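Local coordinates for protein amine Dehydrogenase (PDB 1JMX) that probably transfers electrons through two covalently bound c-type hemes, as the heme-carrying alpha subunit of a quinohemoprotein amine dehydrogenase, at residues D66-E74 / S164-R174. Numbering follows the deposited sequence.
Sequences DKQGLAPSE and SAAWAEWQKAR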
loop_
_atom_site.group_PDB
_atom_site.type_symbol
_atom_site.label_atom_id
_atom_site.label_comp_id
_atom_site.label_asym_id
_atom_site.label_seq_id
_atom_site.Cartn_x
_atom_site.Cartn_y
_atom_site.Cartn_z
ATOM N N ASP A 66 23.434 -10.330 13.603
ATOM C CA ASP A 66 24.108 -10.577 14.872
ATOM C C ASP A 66 24.940 -9.370 15.277
ATOM O O ASP A 66 24.862 -8.918 16.412
ATOM C CB ASP A 66 25.021 -11.800 14.774
ATOM C CG ASP A 66 24.267 -13.113 14.816
ATOM O OD1 ASP A 66 23.060 -13.173 14.492
ATOM O OD2 ASP A 66 24.906 -14.115 15.172
ATOM N N LYS A 67 25.737 -8.852 14.343
ATOM C CA LYS A 67 26.597 -7.691 14.595
ATOM C C LYS A 67 25.814 -6.409 14.880
ATOM O O LYS A 67 26.107 -5.677 15.835
ATOM C CB LYS A 67 27.524 -7.450 13.395
ATOM C CG LYS A 67 28.994 -7.729 13.664
ATOM C CD LYS A 67 29.202 -9.167 14.167
ATOM C CE LYS A 67 28.580 -10.206 13.218
ATOM N NZ LYS A 67 28.518 -11.621 13.740
ATOM N N GLN A 68 24.827 -6.137 14.032
ATOM C CA GLN A 68 24.009 -4.940 14.157
ATOM C C GLN A 68 22.519 -5.240 14.236
ATOM O O GLN A 68 21.765 -5.013 13.292
ATOM C CB GLN A 68 24.313 -4.002 12.995
ATOM C CG GLN A 68 25.736 -3.465 13.012
ATOM C CD GLN A 68 26.296 -3.291 11.622
ATOM O OE1 GLN A 68 27.455 -3.616 11.365
ATOM N NE2 GLN A 68 25.474 -2.798 10.711
ATOM N N GLY A 69 22.107 -5.756 15.383
ATOM C CA GLY A 69 20.710 -6.074 15.593
ATOM C C GLY A 69 20.113 -5.163 16.643
ATOM O O GLY A 69 20.717 -4.165 17.036
ATOM N N LEU A 70 18.908 -5.495 17.084
ATOM C CA LEU A 70 18.233 -4.701 18.097
ATOM C C LEU A 70 18.140 -5.504 19.388
ATOM O O LEU A 70 18.051 -6.727 19.363
ATOM C CB LEU A 70 16.812 -4.347 17.646
ATOM C CG LEU A 70 16.550 -3.654 16.313
ATOM C CD1 LEU A 70 15.072 -3.321 16.218
ATOM C CD2 LEU A 70 17.368 -2.394 16.200
ATOM N N ALA A 71 18.196 -4.816 20.517
ATOM C CA ALA A 71 18.037 -5.484 21.795
ATOM C C ALA A 71 16.553 -5.889 21.858
ATOM O O ALA A 71 15.720 -5.331 21.140
ATOM C CB ALA A 71 18.384 -4.534 22.928
ATOM N N PRO A 72 16.213 -6.894 22.679
ATOM C CA PRO A 72 14.816 -7.316 22.777
ATOM C C PRO A 72 13.860 -6.161 23.073
ATOM O O PRO A 72 12.856 -5.998 22.392
ATOM C CB PRO A 72 14.858 -8.335 23.912
ATOM C CG PRO A 72 16.201 -8.954 23.729
ATOM C CD PRO A 72 17.073 -7.751 23.510
ATOM N N SER A 73 14.215 -5.328 24.046
ATOM C CA SER A 73 13.384 -4.198 24.431
ATOM C C SER A 73 13.232 -3.132 23.347
ATOM O O SER A 73 12.371 -2.268 23.449
ATOM C CB SER A 73 13.902 -3.572 25.724
ATOM O OG SER A 73 15.201 -3.048 25.557
ATOM N N GLU A 74 14.072 -3.181 22.319
ATOM C CA GLU A 74 13.974 -2.217 21.230
ATOM C C GLU A 74 12.941 -2.667 20.200
ATOM O O GLU A 74 12.637 -1.936 19.261
ATOM C CB GLU A 74 15.338 -1.986 20.577
ATOM C CG GLU A 74 16.368 -1.339 21.505
ATOM C CD GLU A 74 17.706 -1.115 20.827
ATOM O OE1 GLU A 74 18.178 -2.012 20.105
ATOM O OE2 GLU A 74 18.286 -0.036 21.011
ATOM N N SER A 164 22.404 2.995 22.323
ATOM C CA SER A 164 21.496 2.971 23.456
ATOM C C SER A 164 22.077 2.013 24.488
ATOM O O SER A 164 22.882 1.140 24.154
ATOM C CB SER A 164 20.100 2.501 23.015
ATOM O OG SER A 164 20.112 1.139 22.619
ATOM N N ALA A 165 21.675 2.189 25.741
ATOM C CA ALA A 165 22.151 1.333 26.817
ATOM C C ALA A 165 21.682 -0.100 26.584
ATOM O O ALA A 165 22.424 -1.053 26.813
ATOM C CB ALA A 165 21.636 1.852 28.155
ATOM N N ALA A 166 20.457 -0.229 26.077
ATOM C CA ALA A 166 19.840 -1.520 25.790
ATOM C C ALA A 166 20.677 -2.393 24.863
ATOM O O ALA A 166 20.870 -3.584 25.116
ATOM C CB ALA A 166 18.458 -1.298 25.189
ATOM N N TRP A 167 21.154 -1.798 23.775
ATOM C CA TRP A 167 21.970 -2.515 22.809
ATOM C C TRP A 167 23.333 -2.876 23.383
ATOM O O TRP A 167 23.859 -3.957 23.121
ATOM C CB TRP A 167 22.150 -1.673 21.544
ATOM C CG TRP A 167 23.029 -2.318 20.525
ATOM C CD1 TRP A 167 24.075 -1.746 19.868
ATOM C CD2 TRP A 167 22.945 -3.670 20.053
ATOM N NE1 TRP A 167 24.650 -2.654 19.014
ATOM C CE2 TRP A 167 23.979 -3.844 19.107
ATOM C CE3 TRP A 167 22.097 -4.753 20.340
ATOM C CZ2 TRP A 167 24.193 -5.057 18.441
ATOM C CZ3 TRP A 167 22.308 -5.961 19.680
ATOM C CH2 TRP A 167 23.351 -6.101 18.739
ATOM N N ALA A 168 23.912 -1.952 24.142
ATOM C CA ALA A 168 25.222 -2.154 24.754
ATOM C C ALA A 168 25.170 -3.301 25.759
ATOM O O ALA A 168 26.033 -4.188 25.755
ATOM C CB ALA A 168 25.683 -0.863 25.445
ATOM N N GLU A 169 24.137 -3.282 26.601
ATOM C CA GLU A 169 23.934 -4.300 27.625
ATOM C C GLU A 169 23.460 -5.620 27.059
ATOM O O GLU A 169 23.563 -6.657 27.717
ATOM C CB GLU A 169 22.975 -3.789 28.693
ATOM C CG GLU A 169 23.658 -2.823 29.648
ATOM C CD GLU A 169 22.702 -2.137 30.605
ATOM O OE1 GLU A 169 22.718 -0.879 30.653
ATOM O OE2 GLU A 169 21.955 -2.849 31.324
ATOM N N TRP A 170 22.917 -5.579 25.848
ATOM C CA TRP A 170 22.474 -6.795 25.204
ATOM C C TRP A 170 23.679 -7.517 24.588
ATOM O O TRP A 170 23.764 -8.740 24.643
ATOM C CB TRP A 170 21.424 -6.513 24.135
ATOM C CG TRP A 170 21.007 -7.768 23.477
ATOM C CD1 TRP A 170 21.267 -8.146 22.199
ATOM C CD2 TRP A 170 20.332 -8.867 24.096
ATOM N NE1 TRP A 170 20.803 -9.416 21.982
ATOM C CE2 TRP A 170 20.224 -9.884 23.130
ATOM C CE3 TRP A 170 19.812 -9.091 25.377
ATOM C CZ2 TRP A 170 19.617 -11.113 23.400
ATOM C CZ3 TRP A 170 19.206 -10.313 25.649
ATOM C CH2 TRP A 170 19.115 -11.310 24.662
ATOM N N GLN A 171 24.604 -6.753 24.007
ATOM C CA GLN A 171 25.800 -7.321 23.395
ATOM C C GLN A 171 26.645 -8.102 24.403
ATOM O O GLN A 171 27.399 -8.999 24.027
ATOM C CB GLN A 171 26.662 -6.220 22.772
ATOM C CG GLN A 171 26.064 -5.581 21.541
ATOM C CD GLN A 171 27.014 -4.597 20.880
ATOM O OE1 GLN A 171 27.799 -4.968 19.994
ATOM N NE2 GLN A 171 26.956 -3.334 21.314
ATOM N N LYS A 172 26.548 -7.728 25.677
ATOM C CA LYS A 172 27.296 -8.406 26.728
ATOM C C LYS A 172 26.506 -9.551 27.361
ATOM O O LYS A 172 27.066 -10.619 27.629
ATOM C CB LYS A 172 27.735 -7.413 27.811
ATOM C CG LYS A 172 28.818 -6.419 27.370
ATOM C CD LYS A 172 30.252 -6.976 27.471
ATOM C CE LYS A 172 30.550 -8.109 26.476
ATOM N NZ LYS A 172 30.562 -9.478 27.115
ATOM N N ALA A 173 25.205 -9.343 27.558
ATOM C CA ALA A 173 24.348 -10.351 28.173
ATOM C C ALA A 173 23.686 -11.321 27.203
ATOM O O ALA A 173 22.898 -12.156 27.626
ATOM C CB ALA A 173 23.287 -9.676 29.045
ATOM N N ARG A 174 24.013 -11.231 25.917
ATOM C CA ARG A 174 23.433 -12.100 24.885
ATOM C C ARG A 174 23.789 -13.578 25.061
ATOM O O ARG A 174 24.960 -13.959 24.952
ATOM C CB ARG A 174 23.911 -11.640 23.510
ATOM C CG ARG A 174 23.401 -12.462 22.352
ATOM C CD ARG A 174 24.168 -12.122 21.086
ATOM N NE ARG A 174 24.335 -10.679 20.963
ATOM C CZ ARG A 174 24.934 -10.068 19.947
ATOM N NH1 ARG A 174 25.445 -10.763 18.936
ATOM N NH2 ARG A 174 24.985 -8.745 19.932
#
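Asp66, near the C-terminal end of helix 54-67, offers its carbonyl O to Arg174 NH1 across 3.2 Å; the bond is weak and bent, with an N-H...O angle of 128°. The Asp66 carboxylate itself turns to Lys62 and to the backbone of Asn234. One residue on, Lys67 O lies in the plane of the Trp167 indole at its rim, 3.3 Å from CZ2. Just past the helix end, Gly69 O sits over one face of the same indole, toward its rim, 3.4 Å above its plane, while Gln171 CG covers the opposite face. With CG anti to the backbone N (chi1 177°), Trp167 reaches out from its helix and slides its six-membered ring along the backbone of 67-71. Ala71 CB then packs against the first turns of helix 165-173, 3.9 Å from Ala166 CB and close to Trp170 CB. Pro72 lies over the Trp170 indole in a CH-pi contact, its CD 3.6 Å from the centroid of the six-membered ring and 18° off the normal, while the indole NE1 donates to Asn234 O. Replacing Trp170 with an alanine would probably open a gap beneath Pro72 and leave Asn234 O without its indole donor. Glu74 closes the loop: its extended chain brings OE1 to Ala71 N (2.8 Å) and OE2 to Ser164 OG (2.7 Å), the hydroxyl approaching from above the carboxylate plane. Arg31 ties the site together, in a cation-pi contact with the Trp167 indole, a hydrogen bond to Gly69 O and a salt bridge to Glu74 OE1. Ser164 OG in turn accepts a weak bond from Trp167 N as the N-cap of helix 165-173. The whole is a capped helix docked, through two tryptophans, onto the loop that leaves helix 54-67 of the cytochrome c-like diheme domain, beside the eight-stranded antiparallel barrel.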